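Local coordinates for protein 6-phosphofructokinase subunit beta (Saccharomyces cerevisiae, PDB 3O8O) that catalyses the ATP-dependent phosphorylation of fructose 6-phosphate to fructose 1,6-bisphosphate, the first committing step of glycolysis, as the beta subunit of an allosterically regulated enzyme, at residues C201-L206 and L363-F368; E195-N200 and L286-R291; A167-D172 and A297-L302; G536-L541 and L666-D671. One frame throughout, in Å; residues are numbered along the deposited sequence.

Interaction 1: residues C201-L206 and L363-F368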
# COMPACT_ATOMS: atom_id res chain seq x y z
N CYS B 201 44.44 -21.14 -27.86
CA CYS B 201 43.06 -21.07 -28.30
C CYS B 201 42.72 -19.64 -28.60
O CYS B 201 43.33 -18.72 -28.06
CB CYS B 201 42.13 -21.59 -27.22
SG CYS B 201 40.46 -21.74 -27.81
N GLY B 202 41.76 -19.43 -29.48
CA GLY B 202 41.40 -18.07 -29.83
C GLY B 202 39.97 -17.74 -29.48
O GLY B 202 39.41 -16.73 -29.93
N TRP B 203 39.36 -18.60 -28.66
CA TRP B 203 37.98 -18.41 -28.22
C TRP B 203 37.76 -17.04 -27.57
O TRP B 203 36.76 -16.38 -27.85
CB TRP B 203 37.58 -19.51 -27.24
CG TRP B 203 36.15 -19.42 -26.88
CD1 TRP B 203 35.08 -19.87 -27.61
CD2 TRP B 203 35.60 -18.77 -25.73
NE1 TRP B 203 33.91 -19.54 -26.99
CE2 TRP B 203 34.20 -18.87 -25.83
CE3 TRP B 203 36.16 -18.12 -24.64
CZ2 TRP B 203 33.35 -18.34 -24.86
CZ3 TRP B 203 35.32 -17.59 -23.68
CH2 TRP B 203 33.92 -17.71 -23.80
N LEU B 204 38.68 -16.65 -26.69
CA LEU B 204 38.62 -15.37 -26.01
C LEU B 204 38.77 -14.18 -26.96
O LEU B 204 38.00 -13.22 -26.87
CB LEU B 204 39.69 -15.27 -24.94
CG LEU B 204 39.42 -16.04 -23.65
CD1 LEU B 204 40.65 -15.99 -22.75
CD2 LEU B 204 38.21 -15.45 -22.92
N ALA B 205 39.75 -14.24 -27.86
CA ALA B 205 39.96 -13.14 -28.81
C ALA B 205 38.76 -12.99 -29.76
O ALA B 205 38.30 -11.88 -30.02
CB ALA B 205 41.23 -13.39 -29.62
N LEU B 206 38.24 -14.10 -30.26
CA LEU B 206 37.09 -14.06 -31.16
C LEU B 206 35.85 -13.43 -30.49
O LEU B 206 35.38 -12.37 -30.95
CB LEU B 206 36.78 -15.48 -31.64
CG LEU B 206 35.48 -15.82 -32.37
CD1 LEU B 206 35.29 -14.98 -33.64
CD2 LEU B 206 35.51 -17.30 -32.70
N LEU B 363 37.19 -29.09 -33.67
CA LEU B 363 37.40 -29.65 -32.34
C LEU B 363 37.07 -28.67 -31.21
O LEU B 363 37.02 -29.07 -30.04
N ARG B 364 36.86 -27.39 -31.55
CA ARG B 364 36.52 -26.38 -30.55
C ARG B 364 35.07 -26.58 -30.08
O ARG B 364 34.47 -27.65 -30.27
CB ARG B 364 36.71 -24.98 -31.13
CG ARG B 364 38.05 -24.77 -31.76
CD ARG B 364 39.02 -23.93 -30.92
NE ARG B 364 39.96 -24.75 -30.15
CZ ARG B 364 41.27 -24.48 -30.03
NH1 ARG B 364 41.81 -23.42 -30.64
NH2 ARG B 364 42.05 -25.25 -29.27
N ASP B 365 34.49 -25.55 -29.46
CA ASP B 365 33.13 -25.64 -28.94
C ASP B 365 32.04 -25.60 -30.01
O ASP B 365 32.18 -24.97 -31.05
CB ASP B 365 32.89 -24.53 -27.92
CG ASP B 365 33.16 -23.16 -28.50
OD1 ASP B 365 32.18 -22.42 -28.79
OD2 ASP B 365 34.36 -22.83 -28.66
N THR B 366 30.94 -26.29 -29.69
CA THR B 366 29.77 -26.42 -30.54
C THR B 366 29.39 -25.21 -31.40
O THR B 366 28.69 -25.36 -32.39
CB THR B 366 28.53 -26.86 -29.69
OG1 THR B 366 27.40 -27.13 -30.55
CG2 THR B 366 28.16 -25.75 -28.68
N GLU B 367 29.85 -24.02 -31.03
CA GLU B 367 29.50 -22.85 -31.84
C GLU B 367 30.66 -21.91 -32.19
O GLU B 367 30.45 -20.76 -32.56
CB GLU B 367 28.35 -22.06 -31.19
CG GLU B 367 28.51 -21.73 -29.71
CD GLU B 367 27.39 -20.81 -29.24
OE1 GLU B 367 26.21 -21.23 -29.30
OE2 GLU B 367 27.69 -19.66 -28.81
N PHE B 368 31.88 -22.43 -32.11
CA PHE B 368 33.06 -21.64 -32.41
C PHE B 368 33.05 -21.06 -33.82
O PHE B 368 33.29 -19.86 -34.02
CB PHE B 368 34.33 -22.48 -32.24
CG PHE B 368 35.59 -21.70 -32.40
CD1 PHE B 368 36.40 -21.44 -31.30
CD2 PHE B 368 35.95 -21.18 -33.64
CE1 PHE B 368 37.57 -20.67 -31.43
CE2 PHE B 368 37.10 -20.42 -33.79
CZ PHE B 368 37.92 -20.16 -32.69
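Cys-201 lays its sulfur over one face of the Arg-364 guanidinium, with SG 3.6 Å from CZ of the arginine. A thiol suits this place because it is slim and polarisable, and it also has a backbone role: it accepts a hydrogen bond from Trp-203 N at 3.4 Å, with an N-H...S angle of 161°. Gly-202 is the N-cap of helix 203-212, its carbonyl taking the Leu-206 amide, and CE1 of Phe-368 comes up to the Trp-203 backbone N. The indole of Trp-203 swings off the helix with CG anti to the backbone N (chi1 -175°). Its CD1 edge meets CD1 of Phe-368 at 4.2 Å, and the carboxylate of Asp-365 stands almost perpendicular to the indole, the two planes 83° apart. One turn on, Leu-206 puts a methyl over the phenyl face, CD2 lying 3.8 Å from the centroid of the Phe-368 ring, a CH-pi contact. The charge of Arg-364 is met mainly by Glu-221, through a salt bridge from NH1. A leucine in place of Arg-364 would probably leave Glu-221 without its cationic mate and the Cys-201 sulfur without the flat group it rests on. No hydrogen bond crosses between residues 201-206 and 363-368. The helix start is therefore joined to the loop and first residue of helix 368-380 by dispersion and aromatic packing.

Interaction 2: residues E195-N200 and L286-R291. With F6P (6-O-phosphono-beta-D-fructofuranose), chain K.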
# COMPACT_ATOMS: atom_id res chain seq x y z
N GLU B 195 46.47 -7.21 -26.72
CA GLU B 195 46.94 -8.58 -26.60
C GLU B 195 46.15 -9.33 -25.52
O GLU B 195 46.19 -8.98 -24.35
CB GLU B 195 48.42 -8.61 -26.25
CG GLU B 195 49.03 -9.96 -26.51
CD GLU B 195 50.24 -10.20 -25.64
OE1 GLU B 195 51.03 -9.22 -25.48
OE2 GLU B 195 50.39 -11.34 -25.12
N VAL B 196 45.47 -10.38 -25.95
CA VAL B 196 44.62 -11.17 -25.07
C VAL B 196 45.13 -12.59 -24.80
O VAL B 196 45.82 -13.18 -25.62
CB VAL B 196 43.21 -11.21 -25.68
CG1 VAL B 196 42.66 -12.64 -25.68
CG2 VAL B 196 42.31 -10.23 -24.93
N MET B 197 44.78 -13.15 -23.64
CA MET B 197 45.21 -14.49 -23.29
C MET B 197 44.50 -15.57 -24.07
O MET B 197 43.77 -15.28 -25.02
CB MET B 197 45.00 -14.76 -21.80
CG MET B 197 45.85 -13.93 -20.88
SD MET B 197 45.92 -14.69 -19.28
CE MET B 197 47.37 -13.93 -18.56
N GLY B 198 44.71 -16.82 -23.66
CA GLY B 198 44.07 -17.93 -24.33
C GLY B 198 45.04 -19.03 -24.72
O GLY B 198 44.65 -20.06 -25.27
N ARG B 199 46.32 -18.81 -24.43
CA ARG B 199 47.33 -19.81 -24.77
C ARG B 199 47.29 -20.06 -26.28
O ARG B 199 47.65 -19.19 -27.08
CB ARG B 199 47.04 -21.10 -24.01
CG ARG B 199 48.13 -22.12 -24.07
CD ARG B 199 47.78 -23.33 -23.20
NE ARG B 199 47.72 -23.02 -21.77
CZ ARG B 199 48.80 -22.91 -20.98
NH1 ARG B 199 50.01 -23.08 -21.49
NH2 ARG B 199 48.68 -22.62 -19.69
N ASN B 200 46.84 -21.25 -26.67
CA ASN B 200 46.80 -21.59 -28.09
C ASN B 200 45.40 -21.58 -28.67
O ASN B 200 45.20 -21.96 -29.82
CB ASN B 200 47.44 -22.96 -28.34
CG ASN B 200 48.92 -23.00 -27.95
OD1 ASN B 200 49.73 -22.19 -28.43
ND2 ASN B 200 49.29 -23.94 -27.08
N LEU B 286 46.66 -7.00 -21.59
CA LEU B 286 45.83 -7.20 -20.42
C LEU B 286 46.49 -8.08 -19.37
O LEU B 286 46.44 -7.79 -18.17
CB LEU B 286 44.49 -7.79 -20.84
CG LEU B 286 43.74 -6.95 -21.89
CD1 LEU B 286 42.25 -7.41 -21.96
CD2 LEU B 286 43.83 -5.45 -21.52
N GLY B 287 47.12 -9.16 -19.80
CA GLY B 287 47.77 -10.01 -18.84
C GLY B 287 46.80 -10.69 -17.90
O GLY B 287 45.64 -10.93 -18.26
N HIS B 288 47.26 -10.99 -16.69
CA HIS B 288 46.44 -11.69 -15.70
C HIS B 288 45.14 -11.08 -15.16
O HIS B 288 44.41 -11.78 -14.47
CB HIS B 288 47.33 -12.10 -14.53
CG HIS B 288 48.45 -13.00 -14.92
ND1 HIS B 288 49.58 -12.54 -15.56
CD2 HIS B 288 48.59 -14.35 -14.82
CE1 HIS B 288 50.37 -13.56 -15.83
NE2 HIS B 288 49.80 -14.67 -15.40
N VAL B 289 44.83 -9.82 -15.44
CA VAL B 289 43.57 -9.31 -14.93
C VAL B 289 42.51 -10.23 -15.53
O VAL B 289 41.39 -10.31 -15.04
CB VAL B 289 43.24 -7.83 -15.36
CG1 VAL B 289 44.44 -6.92 -15.12
CG2 VAL B 289 42.79 -7.79 -16.79
N GLN B 290 42.88 -10.92 -16.59
CA GLN B 290 41.96 -11.83 -17.25
C GLN B 290 41.74 -13.07 -16.38
O GLN B 290 40.76 -13.79 -16.55
CB GLN B 290 42.51 -12.23 -18.62
CG GLN B 290 42.75 -11.06 -19.55
CD GLN B 290 43.49 -11.46 -20.81
OE1 GLN B 290 42.91 -12.03 -21.74
NE2 GLN B 290 44.79 -11.17 -20.85
N ARG B 291 42.66 -13.30 -15.45
CA ARG B 291 42.59 -14.45 -14.57
C ARG B 291 41.93 -14.13 -13.24
O ARG B 291 41.43 -15.03 -12.56
CB ARG B 291 44.01 -14.98 -14.32
CG ARG B 291 44.61 -15.66 -15.53
CD ARG B 291 44.15 -17.11 -15.61
NE ARG B 291 44.84 -17.92 -14.61
CZ ARG B 291 46.14 -18.16 -14.65
NH1 ARG B 291 46.88 -17.67 -15.65
NH2 ARG B 291 46.71 -18.87 -13.69
O1 F6P K . 46.21 -21.54 -17.99
C1 F6P K . 46.33 -20.92 -19.27
C2 F6P K . 46.82 -19.48 -19.10
O2 F6P K . 45.92 -18.71 -18.32
C3 F6P K . 47.01 -18.78 -20.44
O3 F6P K . 45.82 -18.10 -20.87
C4 F6P K . 48.23 -17.86 -20.12
O4 F6P K . 48.95 -17.48 -21.30
C5 F6P K . 49.04 -18.76 -19.13
O5 F6P K . 48.04 -19.47 -18.41
C6 F6P K . 49.78 -17.98 -18.08
O6 F6P K . 50.45 -18.96 -17.28
P F6P K . 51.20 -18.25 -16.05
O1P F6P K . 50.18 -17.61 -15.18
O2P F6P K . 51.97 -19.37 -15.18
O3P F6P K . 52.24 -17.11 -16.58
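The fructose 6-phosphate pocket of the catalytic domain is built here from two loops at the C-terminal ends of neighbouring parallel strands, 191-196 and 281-285, with Met-197 and Gln-290 meeting between them. Where the strands end, pairing is already failing: Leu-286 N to Glu-195 O is a weak bond of 3.4 Å. Gln-290 takes over. Its OE1 accepts from Met-197 N at 2.9 Å, nearly straight at 167°, in the carbonyl plane and on a lone pair, while NE2 donates to Gly-287 O at 2.7 Å. An amide suits this place because one end must accept and the other donate, and the two bonds fix which way round it sits. Met-197, extended beyond CG (chi2 -161°), reaches across to set its CE methyl over the centre of the His-288 ring, 3.8 Å from the centroid. That imidazole turns its edge to the sugar phosphate, and NE2 donates to O1P of F6P at 3.0 Å. Arg-291 NH1 adds a weak bond to the same O1P, while its NH2 pairs with Asp-14. On the sugar side, Gly-198 N donates to O3 of F6P at 3.3 Å; a CB here would press on the carbonyl O of Met-197. Glu-254, Asp-155 and residues of a neighbouring subunit complete the site. Within the binding run 288-291, the Gln-290 side chain ties the sugar-holding loop to the phosphate-holding one.

Interaction 3: residues A167-D172 and A297-L302; sequences AYSALD and AYDRIL
Tyr-168 and Tyr-298 meet across two nearly antiparallel helices; the axes of the short segments 167-172 and 297-302 pass 8.6 Å apart, at 167°. The rings are set at 74° with centroids 5.0 Å apart, an oblique pairing in which CD1 of Tyr-168 lies 3.5 Å from CD2 of Tyr-298. Both rings leave on the same side of the helix pair but by different torsions: CG of Tyr-168 is beside its backbone N (chi1 -75°), whereas that of Tyr-298 is anti to it. Tyrosine suits position 298, where the ring packs and OH bonds to Asn-331; at Tyr-168 it is the ring that works, against Tyr-298 and edge-to-face with Trp-203. Next to the tyrosine pair, Asp-299 sends its carboxylate across to the first turn of helix 167-187. OD2 takes a weak bond from Ser-169 N at 3.0 Å and one from Ser-169 OG whose modelled length is doubtful; OD1 accepts from Gly-166 N. Ser-169 is small enough to let the helices approach here, its CA 6.7 Å from that of Asp-299, and its OG also takes the amide of Val-296. Aspartate fits, with short reach and two oxygens for amides at a helix N-terminus. Both oxygens are met, by the Gly-166 amide and, less surely, by Ser-169, and the charge is probably stabilised by the positive end of the helix it faces.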
# COMPACT_ATOMS: atom_id res chain seq x y z
N ALA B 167 36.06 -19.43 -18.38
CA ALA B 167 36.15 -18.87 -19.72
C ALA B 167 35.39 -17.56 -19.84
O ALA B 167 35.98 -16.51 -20.09
CB ALA B 167 35.62 -19.87 -20.71
N TYR B 168 34.08 -17.62 -19.67
CA TYR B 168 33.27 -16.41 -19.77
C TYR B 168 33.65 -15.30 -18.79
O TYR B 168 33.44 -14.13 -19.07
CB TYR B 168 31.81 -16.76 -19.62
CG TYR B 168 31.27 -17.40 -20.86
CD1 TYR B 168 31.00 -18.76 -20.92
CD2 TYR B 168 31.00 -16.62 -21.98
CE1 TYR B 168 30.46 -19.34 -22.06
CE2 TYR B 168 30.48 -17.17 -23.12
CZ TYR B 168 30.20 -18.52 -23.17
OH TYR B 168 29.65 -19.06 -24.33
N SER B 169 34.21 -15.67 -17.64
CA SER B 169 34.63 -14.66 -16.67
C SER B 169 35.81 -13.92 -17.29
O SER B 169 35.90 -12.70 -17.23
CB SER B 169 35.05 -15.31 -15.35
OG SER B 169 33.94 -15.87 -14.66
N ALA B 170 36.73 -14.67 -17.87
CA ALA B 170 37.87 -14.06 -18.52
C ALA B 170 37.35 -13.15 -19.64
O ALA B 170 37.79 -12.00 -19.78
CB ALA B 170 38.76 -15.13 -19.08
N LEU B 171 36.39 -13.65 -20.42
CA LEU B 171 35.82 -12.87 -21.51
C LEU B 171 35.24 -11.55 -21.00
O LEU B 171 35.33 -10.54 -21.68
CB LEU B 171 34.73 -13.66 -22.24
CG LEU B 171 33.91 -12.89 -23.30
CD1 LEU B 171 34.84 -12.36 -24.37
CD2 LEU B 171 32.81 -13.81 -23.90
N ASP B 172 34.62 -11.59 -19.81
CA ASP B 172 34.03 -10.41 -19.16
C ASP B 172 35.16 -9.42 -18.83
O ASP B 172 35.09 -8.24 -19.12
CB ASP B 172 33.33 -10.83 -17.86
CG ASP B 172 32.62 -9.68 -17.16
OD1 ASP B 172 31.51 -9.29 -17.58
OD2 ASP B 172 33.21 -9.17 -16.17
N ALA B 297 28.21 -14.76 -13.21
CA ALA B 297 27.08 -15.63 -12.87
C ALA B 297 27.12 -16.94 -13.62
O ALA B 297 26.90 -18.00 -13.03
CB ALA B 297 25.72 -14.90 -13.12
N TYR B 298 27.40 -16.89 -14.92
CA TYR B 298 27.44 -18.12 -15.68
C TYR B 298 28.47 -19.08 -15.07
O TYR B 298 28.17 -20.25 -14.83
CB TYR B 298 27.79 -17.84 -17.14
CG TYR B 298 27.77 -19.07 -18.02
CD1 TYR B 298 26.57 -19.59 -18.49
CD2 TYR B 298 28.96 -19.76 -18.32
CE1 TYR B 298 26.54 -20.77 -19.26
CE2 TYR B 298 28.94 -20.95 -19.09
CZ TYR B 298 27.71 -21.45 -19.55
OH TYR B 298 27.63 -22.63 -20.26
N ASP B 299 29.67 -18.59 -14.80
CA ASP B 299 30.68 -19.47 -14.22
C ASP B 299 30.27 -20.00 -12.87
O ASP B 299 30.37 -21.20 -12.63
CB ASP B 299 32.05 -18.79 -14.13
CG ASP B 299 32.80 -18.83 -15.45
OD1 ASP B 299 32.71 -19.85 -16.17
OD2 ASP B 299 33.50 -17.85 -15.75
N ARG B 300 29.80 -19.14 -11.98
CA ARG B 300 29.38 -19.64 -10.69
C ARG B 300 28.39 -20.79 -10.89
O ARG B 300 28.61 -21.90 -10.41
CB ARG B 300 28.72 -18.55 -9.86
CG ARG B 300 29.63 -17.44 -9.47
CD ARG B 300 28.96 -16.51 -8.49
NE ARG B 300 29.64 -15.22 -8.46
CZ ARG B 300 29.46 -14.28 -7.55
NH1 ARG B 300 28.60 -14.47 -6.55
NH2 ARG B 300 30.14 -13.16 -7.63
N ILE B 301 27.31 -20.52 -11.62
CA ILE B 301 26.28 -21.52 -11.87
C ILE B 301 26.80 -22.77 -12.56
O ILE B 301 26.38 -23.89 -12.26
CB ILE B 301 25.14 -20.92 -12.70
CG1 ILE B 301 24.58 -19.69 -11.97
CG2 ILE B 301 24.03 -21.96 -12.90
CD1 ILE B 301 23.57 -18.87 -12.77
N LEU B 302 27.74 -22.59 -13.48
CA LEU B 302 28.30 -23.73 -14.17
C LEU B 302 29.12 -24.57 -13.21
O LEU B 302 28.91 -25.76 -13.07
CB LEU B 302 29.19 -23.29 -15.34
CG LEU B 302 29.96 -24.42 -16.02
CD1 LEU B 302 28.99 -25.46 -16.56
CD2 LEU B 302 30.80 -23.86 -17.11

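Interaction 4: residues G536-L541 and L666-D671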
# COMPACT_ATOMS: atom_id res chain seq x y z
N GLY B 536 19.25 -10.32 -22.70
CA GLY B 536 19.26 -9.45 -21.53
C GLY B 536 19.39 -10.22 -20.23
O GLY B 536 19.96 -9.76 -19.24
N SER B 537 18.87 -11.43 -20.26
CA SER B 537 18.88 -12.30 -19.11
C SER B 537 20.21 -12.36 -18.33
O SER B 537 20.26 -12.04 -17.15
CB SER B 537 18.47 -13.69 -19.57
OG SER B 537 18.50 -14.58 -18.49
N ASP B 538 21.28 -12.76 -19.00
CA ASP B 538 22.57 -12.87 -18.33
C ASP B 538 23.03 -11.52 -17.77
O ASP B 538 23.74 -11.45 -16.77
CB ASP B 538 23.64 -13.44 -19.32
CG ASP B 538 25.05 -13.54 -18.70
OD1 ASP B 538 25.30 -14.45 -17.87
OD2 ASP B 538 25.91 -12.70 -19.05
N THR B 539 22.63 -10.44 -18.41
CA THR B 539 23.07 -9.15 -17.93
C THR B 539 22.36 -8.87 -16.62
O THR B 539 22.97 -8.36 -15.67
CB THR B 539 22.77 -8.06 -18.96
OG1 THR B 539 23.69 -8.20 -20.05
CG2 THR B 539 22.95 -6.70 -18.38
N ALA B 540 21.08 -9.21 -16.57
CA ALA B 540 20.27 -9.01 -15.37
C ALA B 540 20.79 -9.90 -14.25
O ALA B 540 21.05 -9.44 -13.14
CB ALA B 540 18.80 -9.35 -15.67
N LEU B 541 20.95 -11.18 -14.57
CA LEU B 541 21.43 -12.16 -13.63
C LEU B 541 22.68 -11.68 -12.91
O LEU B 541 22.85 -11.87 -11.71
CB LEU B 541 21.72 -13.48 -14.35
CG LEU B 541 22.04 -14.62 -13.38
CD1 LEU B 541 20.82 -14.83 -12.51
CD2 LEU B 541 22.39 -15.90 -14.08
N LEU B 666 26.03 -1.88 -18.90
CA LEU B 666 26.59 -2.36 -20.16
C LEU B 666 26.28 -3.83 -20.30
O LEU B 666 26.63 -4.62 -19.44
CB LEU B 666 28.10 -2.17 -20.15
CG LEU B 666 28.48 -0.68 -20.04
CD1 LEU B 666 29.98 -0.51 -19.96
CD2 LEU B 666 27.85 0.10 -21.26
N PRO B 667 25.61 -4.22 -21.39
CA PRO B 667 25.29 -5.63 -21.58
C PRO B 667 26.54 -6.51 -21.43
O PRO B 667 27.64 -6.05 -21.66
CB PRO B 667 24.69 -5.66 -22.97
CG PRO B 667 25.35 -4.48 -23.66
CD PRO B 667 25.29 -3.44 -22.60
N SER B 668 26.36 -7.75 -21.03
CA SER B 668 27.47 -8.68 -20.83
C SER B 668 27.95 -9.36 -22.10
O SER B 668 27.19 -9.51 -23.06
CB SER B 668 27.04 -9.79 -19.86
OG SER B 668 26.12 -10.67 -20.49
N PRO B 669 29.22 -9.79 -22.13
CA PRO B 669 29.78 -10.47 -23.30
C PRO B 669 28.83 -11.56 -23.79
O PRO B 669 28.59 -11.70 -24.99
CB PRO B 669 31.08 -11.04 -22.78
CG PRO B 669 31.54 -9.96 -21.85
CD PRO B 669 30.27 -9.57 -21.12
N ILE B 670 28.27 -12.34 -22.87
CA ILE B 670 27.31 -13.35 -23.31
C ILE B 670 26.12 -12.68 -24.04
O ILE B 670 25.84 -12.98 -25.19
CB ILE B 670 26.75 -14.17 -22.12
CG1 ILE B 670 27.82 -15.13 -21.60
CG2 ILE B 670 25.45 -14.90 -22.56
CD1 ILE B 670 27.34 -16.07 -20.49
N ASP B 671 25.43 -11.77 -23.38
CA ASP B 671 24.30 -11.11 -24.00
C ASP B 671 24.63 -10.48 -25.33
O ASP B 671 23.80 -10.51 -26.25
CB ASP B 671 23.74 -10.06 -23.06
CG ASP B 671 22.49 -10.50 -22.40
OD1 ASP B 671 22.10 -9.89 -21.40
OD2 ASP B 671 21.91 -11.48 -22.91
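Asp-538, Asp-671 and Thr-539 link the starts of helices 537-558 and 669-688 through a network of hydrogen bonds. Asp-538, its CG anti to the backbone N (chi1 178°), directs OD2 to Ser-668 OG, which donates to it at a length too short to be trusted; the aliphatic chain of Ile-670 crosses this carboxylate at about a right angle. Serine suits the site because its one hydroxyl both gives and takes: as N-cap of its helix, Ser-668 OG accepts from Asp-671 N at 3.2 Å, almost straight at 170°. Thr-539 is used in the same double way. OG1 accepts from Ser-668 N at 2.9 Å and donates to Asp-671 OD1, an atom whose position is less certain. The other oxygen, OD2, receives Gly-536 N at 2.9 Å from above the carboxylate plane, together with the hydroxyl of Tyr-533. With an alanine at Asp-671, Gly-536 N and the Tyr-533 and Thr-539 hydroxyls are likely to lose this shared acceptor. Gly-536 has positive phi, which glycine readily adopts. Its amide probably offsets the charge of Asp-671, while the Ser-668 hydroxyl meets that of Asp-538, each helix start thus serving the other.

Interactions 1, 2 and 3 lie in the N-terminal catalytic domain, with centres 15 Å apart pairwise; interaction 4 lies in the C-terminal regulatory domain, 11 Å from interaction 3. Along the chain, helix 167-187, strand 191-196 and helix 203-212 follow one another, so interactions 1 to 3 share a run, and interaction 2 falls between the segments of interaction 3. Helix 167-187 packs against Trp-203 and Leu-204 of interaction 1 and touches Gln-290 of interaction 2. Across the domain boundary, Leu-171 meets Pro-669 and Ile-301 meets Leu-541. Interactions 3 and 4 are probably counterparts in the two domains, Ser-169 corresponding to Thr-539 and Asp-299 to Asp-671, and their helices pack the catalytic half onto the regulatory half.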